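Local coordinates for glutamate racemase (Campylobacter jejuni, PDB 3UHF), which belongs to the Asp/Glu/Hydantoin racemase family and folds into two alpha/beta halves, each built around a parallel beta-sheet, at residues E77-F82 / D103-K108; G120-I125 / K236-I241. All blocks are in the same frame, centred on the assembly; numbering follows the deposited sequence.

In the fold
Both contacts join helices, but in different parts of the fold. Contact 1 (77-82 with 103-108) lies within one half, where two helices sit beside each other against the five-stranded parallel sheet. Contact 2 (120-125 with 236-241) ties together the two helices through which the chain crosses between the sheets: helix 117-128 on the way to the four-stranded sheet and helix 227-238 on the way back. The centres of contact 1 and contact 2 are 22 Å apart and the nearest atoms of the two contacts about 9 Å, and they follow one another along the chain. Neither contributes a residue to the pocket holding D-glutamic acid; the side chain of Leu105, in contact 1, lies about 13 Å from that ligand.

Contact 1 (E77-F82 / D103-K108); sequences EALDFF and DALRAK
Leu79 reaches out from helix 68-82 and touches Leu105 and Lys108 on helix 102-108; across the two segments the nearest CA atoms are those of Leu79 and Leu105, 7.2 Å apart. Contact begins at the root of the side chain, where Leu79 CB lies 3.9 Å from the Leu105 methyl CD2. Beyond CB the chain is carried across toward the other helix, since CG stands anti to the backbone N (chi1 -177°), and the branch ends with CD2 among three different groups. This methyl is 3.7 Å from Lys108 CG and equally near Lys108 CB, so it rests on the first two methylenes of the lysine. It also approaches the backbone, with Leu79 CD2 3.8 Å from Leu105 O, and it meets the methyl Leu105 CD2 at 4.0 Å. Ala109 and Phe111, in the loop that follows, add to the cover of Leu79, while Leu105 also packs on Ile92 of strand 89-92.

Lys108, an exposed residue, bends at chi2 and again at chi4; Lys108 NZ is 5.0 Å from Asp80 OD1, opposite in charge but not in contact. With no hydrogen bond between the segments and 170 Å² buried, the evidence points to cohesion by apolar packing: two buried leucines with the aliphatic part of an exposed lysine at their margin, joining neighbouring helices of an alpha/beta layer.

Contact 2 (G120-I125 / K236-I241); sequences GVEATI and KERENI
Two glutamates meet carboxylate to carboxylate, Glu122 OE2 lying 2.6 Å from Glu237 OE2. So short an approach of two oxygens suggests that one of the acid groups probably holds a proton, although the coordinates cannot say which. The pair belongs to a salt-bridge network that also includes Arg238, built at the surface between helix 117-128 and the last turn of helix 227-238, the two connections that carry the chain between the parallel sheets of this alpha/beta fold.

The side chains arrive from opposite directions, and their carboxylate planes are nearly coplanar, 5° apart. Glu122 sends its CG anti to the backbone N (chi1 167°) and stays extended beyond it; Glu237 is likewise stretched out past CG. Length is needed, because even the nearest CA atoms, those of Glu122 and Glu237, are 11.3 Å apart.

Positive charge reaches both acids. Arg238 NH1 donates to Glu122 OE1 at 2.9 Å, a salt bridge whose hydrogen bond is weak, the N-H...O angle being 120°; the oxygen meets the guanidinium obliquely. Arg238 NH1 forms a second salt bridge, to Glu237 OE2 at 3.2 Å, an oxygen that lies in the guanidinium plane at its edge; NH1 is thus shared by the two glutamates. Lys126, a turn farther along helix 117-128, forms salt bridges with Glu122 OE2 and Glu237 OE1. Together these cations would be expected to offset part of the negative charge gathered here.

Phe234 touches Glu122 from helix 227-238. Within helix 117-128, Gly120 O takes two bonds, from Thr124 OG1 at 2.8 Å and from Thr124 N at 3.0 Å, the two donors reaching it from opposite faces of the carbonyl plane.

Contact 1 (E77-F82 / D103-K108)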
ATOM      1  N   GLU A  77       0.235 -18.259   0.292  1.00 28.64           N
ATOM      2  CA  GLU A  77       1.241 -18.751   1.220  1.00 29.02           C
ATOM      3  C   GLU A  77       1.374 -17.809   2.410  1.00 30.42           C
ATOM      4  O   GLU A  77       1.572 -18.246   3.543  1.00 30.65           O
ATOM      5  CB  GLU A  77       2.595 -18.922   0.525  1.00 32.25           C
ATOM      6  CG  GLU A  77       2.584 -19.938  -0.603  1.00 32.78           C
ATOM      7  CD  GLU A  77       3.965 -20.130  -1.215  1.00 37.92           C
ATOM      8  OE1 GLU A  77       4.902 -19.439  -0.764  1.00 35.69           O
ATOM      9  OE2 GLU A  77       4.111 -20.972  -2.128  1.00 36.10           O
ATOM     10  N   ALA A  78       1.253 -16.514   2.146  1.00 28.98           N
ATOM     11  CA  ALA A  78       1.328 -15.519   3.206  1.00 32.26           C
ATOM     12  C   ALA A  78       0.155 -15.696   4.168  1.00 29.68           C
ATOM     13  O   ALA A  78       0.315 -15.626   5.389  1.00 30.21           O
ATOM     14  CB  ALA A  78       1.337 -14.112   2.617  1.00 30.47           C
ATOM     15  N   LEU A  79      -1.023 -15.947   3.614  1.00 27.04           N
ATOM     16  CA  LEU A  79      -2.190 -16.213   4.447  1.00 26.82           C
ATOM     17  C   LEU A  79      -1.909 -17.399   5.379  1.00 31.70           C
ATOM     18  O   LEU A  79      -2.196 -17.335   6.575  1.00 32.73           O
ATOM     19  CB  LEU A  79      -3.423 -16.473   3.577  1.00 31.90           C
ATOM     20  CG  LEU A  79      -4.740 -16.701   4.318  1.00 34.84           C
ATOM     21  CD1 LEU A  79      -5.033 -15.535   5.248  1.00 37.90           C
ATOM     22  CD2 LEU A  79      -5.875 -16.913   3.335  1.00 31.28           C
ATOM     23  N   ASP A  80      -1.323 -18.464   4.836  1.00 37.91           N
ATOM     24  CA  ASP A  80      -0.929 -19.614   5.646  1.00 40.41           C
ATOM     25  C   ASP A  80      -0.008 -19.204   6.792  1.00 40.48           C
ATOM     26  O   ASP A  80      -0.189 -19.646   7.919  1.00 39.23           O
ATOM     27  CB  ASP A  80      -0.223 -20.668   4.796  1.00 49.16           C
ATOM     28  CG  ASP A  80      -1.161 -21.401   3.868  1.00 61.87           C
ATOM     29  OD1 ASP A  80      -2.388 -21.312   4.053  1.00 61.73           O
ATOM     30  OD2 ASP A  80      -0.653 -22.081   2.952  1.00 72.52           O
ATOM     31  N   PHE A  81       0.975 -18.357   6.497  1.00 35.29           N
ATOM     32  CA  PHE A  81       1.909 -17.881   7.513  1.00 35.61           C
ATOM     33  C   PHE A  81       1.194 -17.193   8.665  1.00 36.82           C
ATOM     34  O   PHE A  81       1.552 -17.373   9.828  1.00 38.09           O
ATOM     35  CB  PHE A  81       2.934 -16.910   6.917  1.00 35.56           C
ATOM     36  CG  PHE A  81       3.820 -16.270   7.947  1.00 36.95           C
ATOM     37  CD1 PHE A  81       4.929 -16.947   8.439  1.00 47.33           C
ATOM     38  CD2 PHE A  81       3.540 -15.003   8.439  1.00 38.14           C
ATOM     39  CE1 PHE A  81       5.744 -16.369   9.399  1.00 47.29           C
ATOM     40  CE2 PHE A  81       4.348 -14.420   9.400  1.00 40.18           C
ATOM     41  CZ  PHE A  81       5.451 -15.103   9.881  1.00 39.66           C
ATOM     42  N   PHE A  82       0.180 -16.400   8.331  1.00 36.51           N
ATOM     43  CA  PHE A  82      -0.527 -15.596   9.316  1.00 34.89           C
ATOM     44  C   PHE A  82      -1.444 -16.412  10.216  1.00 44.60           C
ATOM     45  O   PHE A  82      -1.795 -15.979  11.316  1.00 42.36           O
ATOM     46  CB  PHE A  82      -1.343 -14.509   8.616  1.00 33.50           C
ATOM     47  CG  PHE A  82      -0.590 -13.238   8.404  1.00 31.83           C
ATOM     48  CD1 PHE A  82      -0.135 -12.889   7.147  1.00 26.71           C
ATOM     49  CD2 PHE A  82      -0.316 -12.397   9.468  1.00 33.06           C
ATOM     50  CE1 PHE A  82       0.567 -11.721   6.951  1.00 30.89           C
ATOM     51  CE2 PHE A  82       0.386 -11.223   9.271  1.00 32.47           C
ATOM     52  CZ  PHE A  82       0.828 -10.892   8.016  1.00 29.97           C
ATOM     53  N   ASP A 103      -9.788 -11.831  -3.979  1.00 23.53           N
ATOM     54  CA  ASP A 103     -10.826 -12.861  -4.103  1.00 29.12           C
ATOM     55  C   ASP A 103     -10.367 -14.171  -3.491  1.00 31.94           C
ATOM     56  O   ASP A 103     -11.094 -14.795  -2.724  1.00 29.47           O
ATOM     57  CB  ASP A 103     -11.218 -13.103  -5.566  1.00 35.03           C
ATOM     58  CG  ASP A 103     -12.050 -11.973  -6.149  1.00 43.68           C
ATOM     59  OD1 ASP A 103     -12.507 -11.102  -5.376  1.00 41.97           O
ATOM     60  OD2 ASP A 103     -12.236 -11.949  -7.385  1.00 44.16           O
ATOM     61  N   ALA A 104      -9.152 -14.584  -3.838  1.00 28.83           N
ATOM     62  CA  ALA A 104      -8.630 -15.863  -3.381  1.00 27.75           C
ATOM     63  C   ALA A 104      -8.398 -15.839  -1.879  1.00 29.15           C
ATOM     64  O   ALA A 104      -8.685 -16.817  -1.184  1.00 30.27           O
ATOM     65  CB  ALA A 104      -7.344 -16.209  -4.119  1.00 28.14           C
ATOM     66  N   LEU A 105      -7.873 -14.721  -1.384  1.00 23.96           N
ATOM     67  CA  LEU A 105      -7.613 -14.572   0.044  1.00 27.39           C
ATOM     68  C   LEU A 105      -8.906 -14.648   0.841  1.00 25.92           C
ATOM     69  O   LEU A 105      -8.989 -15.330   1.859  1.00 29.01           O
ATOM     70  CB  LEU A 105      -6.905 -13.241   0.326  1.00 22.62           C
ATOM     71  CG  LEU A 105      -5.436 -13.182  -0.107  1.00 26.18           C
ATOM     72  CD1 LEU A 105      -4.909 -11.762  -0.014  1.00 22.70           C
ATOM     73  CD2 LEU A 105      -4.596 -14.122   0.745  1.00 30.37           C
ATOM     74  N   ARG A 106      -9.919 -13.939   0.367  1.00 25.27           N
ATOM     75  CA  ARG A 106     -11.188 -13.888   1.075  1.00 27.36           C
ATOM     76  C   ARG A 106     -11.900 -15.238   1.055  1.00 32.06           C
ATOM     77  O   ARG A 106     -12.543 -15.623   2.026  1.00 34.22           O
ATOM     78  CB  ARG A 106     -12.061 -12.790   0.485  1.00 27.95           C
ATOM     79  CG  ARG A 106     -11.568 -11.421   0.876  1.00 28.81           C
ATOM     80  CD  ARG A 106     -12.145 -10.342  -0.006  1.00 32.76           C
ATOM     81  NE  ARG A 106     -11.789  -9.023   0.493  1.00 33.06           N
ATOM     82  CZ  ARG A 106     -11.829  -7.918  -0.239  1.00 37.56           C
ATOM     83  NH1 ARG A 106     -12.201  -7.981  -1.511  1.00 31.87           N
ATOM     84  NH2 ARG A 106     -11.484  -6.753   0.297  1.00 34.60           N
ATOM     85  N   ALA A 107     -11.763 -15.966  -0.048  1.00 34.71           N
ATOM     86  CA  ALA A 107     -12.383 -17.281  -0.156  1.00 35.02           C
ATOM     87  C   ALA A 107     -11.821 -18.245   0.887  1.00 38.78           C
ATOM     88  O   ALA A 107     -12.502 -19.179   1.306  1.00 36.65           O
ATOM     89  CB  ALA A 107     -12.197 -17.843  -1.559  1.00 31.52           C
ATOM     90  N   LYS A 108     -10.587 -18.005   1.320  1.00 35.31           N
ATOM     91  CA  LYS A 108      -9.915 -18.915   2.244  1.00 38.73           C
ATOM     92  C   LYS A 108      -9.990 -18.439   3.692  1.00 40.15           C
ATOM     93  O   LYS A 108     -10.204 -19.235   4.607  1.00 42.67           O
ATOM     94  CB  LYS A 108      -8.451 -19.087   1.834  1.00 33.49           C
ATOM     95  CG  LYS A 108      -7.669 -20.066   2.691  1.00 41.51           C
ATOM     96  CD  LYS A 108      -8.203 -21.478   2.537  1.00 51.77           C
ATOM     97  CE  LYS A 108      -7.239 -22.505   3.122  1.00 54.04           C
ATOM     98  NZ  LYS A 108      -7.177 -22.459   4.612  1.00 52.71           N
TER

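Contact 2 (G120-I125 / K236-I241)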
ATOM      1  N   GLY A 120      -7.874   3.695  -1.870  1.00 16.85           N
ATOM      2  CA  GLY A 120      -7.219   4.748  -2.628  1.00 15.25           C
ATOM      3  C   GLY A 120      -8.170   5.426  -3.609  1.00 20.02           C
ATOM      4  O   GLY A 120      -8.135   6.639  -3.804  1.00 16.86           O
ATOM      5  N   VAL A 121      -9.024   4.639  -4.247  1.00 16.89           N
ATOM      6  CA  VAL A 121     -10.053   5.217  -5.113  1.00 16.21           C
ATOM      7  C   VAL A 121     -11.027   6.108  -4.331  1.00 18.79           C
ATOM      8  O   VAL A 121     -11.332   7.235  -4.749  1.00 18.95           O
ATOM      9  CB  VAL A 121     -10.806   4.115  -5.881  1.00 18.71           C
ATOM     10  CG1 VAL A 121     -12.021   4.693  -6.596  1.00 21.42           C
ATOM     11  CG2 VAL A 121      -9.847   3.444  -6.874  1.00 18.03           C
ATOM     12  N   GLU A 122     -11.508   5.608  -3.199  1.00 16.28           N
ATOM     13  CA  GLU A 122     -12.385   6.392  -2.332  1.00 17.78           C
ATOM     14  C   GLU A 122     -11.726   7.717  -1.926  1.00 19.18           C
ATOM     15  O   GLU A 122     -12.362   8.769  -1.961  1.00 18.83           O
ATOM     16  CB  GLU A 122     -12.769   5.598  -1.075  1.00 17.94           C
ATOM     17  CG  GLU A 122     -13.415   6.470   0.004  1.00 22.65           C
ATOM     18  CD  GLU A 122     -13.784   5.705   1.257  0.52 25.21           C
ATOM     19  OE1 GLU A 122     -13.993   4.472   1.181  1.00 26.72           O
ATOM     20  OE2 GLU A 122     -13.870   6.353   2.319  1.00 30.32           O
ATOM     21  N   ALA A 123     -10.448   7.660  -1.547  1.00 18.80           N
ATOM     22  CA  ALA A 123      -9.731   8.865  -1.126  1.00 19.89           C
ATOM     23  C   ALA A 123      -9.600   9.880  -2.263  1.00 16.79           C
ATOM     24  O   ALA A 123      -9.681  11.102  -2.042  1.00 17.76           O
ATOM     25  CB  ALA A 123      -8.350   8.496  -0.575  1.00 18.74           C
ATOM     26  N   THR A 124      -9.419   9.375  -3.481  1.00 15.89           N
ATOM     27  CA  THR A 124      -9.300  10.229  -4.660  1.00 19.28           C
ATOM     28  C   THR A 124     -10.615  10.951  -4.952  1.00 18.83           C
ATOM     29  O   THR A 124     -10.629  12.152  -5.230  1.00 17.56           O
ATOM     30  CB  THR A 124      -8.867   9.414  -5.906  1.00 16.87           C
ATOM     31  OG1 THR A 124      -7.653   8.710  -5.620  1.00 18.31           O
ATOM     32  CG2 THR A 124      -8.642  10.320  -7.119  1.00 17.19           C
ATOM     33  N   ILE A 125     -11.723  10.217  -4.880  1.00 17.36           N
ATOM     34  CA  ILE A 125     -13.043  10.819  -5.058  1.00 16.15           C
ATOM     35  C   ILE A 125     -13.335  11.883  -3.989  1.00 19.82           C
ATOM     36  O   ILE A 125     -13.851  12.961  -4.295  1.00 21.08           O
ATOM     37  CB  ILE A 125     -14.141   9.737  -5.077  1.00 17.51           C
ATOM     38  CG1 ILE A 125     -13.973   8.863  -6.330  1.00 21.29           C
ATOM     39  CG2 ILE A 125     -15.528  10.377  -5.023  1.00 19.24           C
ATOM     40  CD1 ILE A 125     -14.899   7.661  -6.372  1.00 23.72           C
ATOM     41  N   LYS A 236     -11.697   3.039   9.330  1.00 28.71           N
ATOM     42  CA  LYS A 236     -12.532   3.695  10.338  1.00 34.79           C
ATOM     43  C   LYS A 236     -14.007   3.673   9.951  1.00 37.96           C
ATOM     44  O   LYS A 236     -14.894   3.632  10.811  1.00 40.21           O
ATOM     45  CB  LYS A 236     -12.041   5.121  10.604  1.00 35.93           C
ATOM     46  CG  LYS A 236     -10.657   5.150  11.267  1.00 38.19           C
ATOM     47  CD  LYS A 236     -10.243   6.536  11.751  1.00 40.86           C
ATOM     48  CE  LYS A 236      -9.750   7.401  10.605  1.00 50.25           C
ATOM     49  NZ  LYS A 236      -9.009   8.606  11.083  1.00 53.24           N
ATOM     50  N   GLU A 237     -14.273   3.676   8.652  1.00 36.24           N
ATOM     51  CA  GLU A 237     -15.647   3.643   8.161  1.00 42.26           C
ATOM     52  C   GLU A 237     -16.232   2.228   8.090  1.00 41.06           C
ATOM     53  O   GLU A 237     -17.423   2.034   8.313  1.00 42.37           O
ATOM     54  CB  GLU A 237     -15.712   4.278   6.777  1.00 37.50           C
ATOM     55  CG  GLU A 237     -15.288   5.726   6.737  1.00 42.68           C
ATOM     56  CD  GLU A 237     -14.856   6.147   5.345  1.00 49.43           C
ATOM     57  OE1 GLU A 237     -14.488   7.327   5.158  1.00 50.23           O
ATOM     58  OE2 GLU A 237     -14.879   5.282   4.443  1.00 41.82           O
ATOM     59  N   ARG A 238     -15.390   1.254   7.753  1.00 38.01           N
ATOM     60  CA  ARG A 238     -15.833  -0.114   7.480  1.00 42.57           C
ATOM     61  C   ARG A 238     -15.911  -0.968   8.730  1.00 46.33           C
ATOM     62  O   ARG A 238     -16.751  -1.858   8.833  1.00 53.05           O
ATOM     63  CB  ARG A 238     -14.887  -0.803   6.494  1.00 40.48           C
ATOM     64  CG  ARG A 238     -15.400  -0.868   5.069  1.00 52.71           C
ATOM     65  CD  ARG A 238     -15.369   0.490   4.413  1.00 56.65           C
ATOM     66  NE  ARG A 238     -15.871   0.440   3.043  1.00 62.05           N
ATOM     67  CZ  ARG A 238     -16.017   1.508   2.264  1.00 63.14           C
ATOM     68  NH1 ARG A 238     -15.701   2.714   2.721  1.00 56.83           N
ATOM     69  NH2 ARG A 238     -16.480   1.371   1.030  1.00 63.26           N
ATOM     70  N   GLU A 239     -15.003  -0.724   9.663  1.00 44.35           N
ATOM     71  CA  GLU A 239     -14.946  -1.516  10.879  1.00 45.50           C
ATOM     72  C   GLU A 239     -15.265  -0.658  12.094  1.00 52.54           C
ATOM     73  O   GLU A 239     -15.319   0.570  12.008  1.00 50.55           O
ATOM     74  CB  GLU A 239     -13.572  -2.181  11.019  1.00 48.68           C
ATOM     75  CG  GLU A 239     -13.262  -3.181   9.908  1.00 45.97           C
ATOM     76  CD  GLU A 239     -14.110  -4.443   9.997  1.00 52.77           C
ATOM     77  OE1 GLU A 239     -14.553  -4.784  11.109  1.00 53.84           O
ATOM     78  OE2 GLU A 239     -14.338  -5.095   8.958  1.00 55.23           O
ATOM     79  N   ASN A 240     -15.494  -1.314  13.223  1.00 59.12           N
ATOM     80  CA  ASN A 240     -15.776  -0.604  14.454  1.00 76.03           C
ATOM     81  C   ASN A 240     -14.500  -0.459  15.272  1.00 78.50           C
ATOM     82  O   ASN A 240     -14.185  -1.317  16.097  1.00 82.75           O
ATOM     83  CB  ASN A 240     -16.844  -1.345  15.253  1.00 86.39           C
ATOM     84  CG  ASN A 240     -17.629  -0.430  16.158  1.00 95.88           C
ATOM     85  OD1 ASN A 240     -17.446   0.789  16.141  1.00 99.27           O
ATOM     86  ND2 ASN A 240     -18.519  -1.011  16.954  1.00101.89           N
ATOM     87  N   ILE A 241     -13.763   0.623  15.032  1.00 73.57           N
ATOM     88  CA  ILE A 241     -12.482   0.828  15.696  1.00 63.04           C
ATOM     89  C   ILE A 241     -12.477   2.038  16.619  1.00 66.63           C
ATOM     90  O   ILE A 241     -12.561   3.181  16.168  1.00 70.88           O
ATOM     91  CB  ILE A 241     -11.347   1.011  14.687  1.00 56.45           C
ATOM     92  CG1 ILE A 241     -11.570   0.136  13.456  1.00 52.21           C
ATOM     93  CG2 ILE A 241     -10.010   0.695  15.336  1.00 53.21           C
ATOM     94  CD1 ILE A 241     -10.458   0.238  12.451  1.00 43.12           C
TER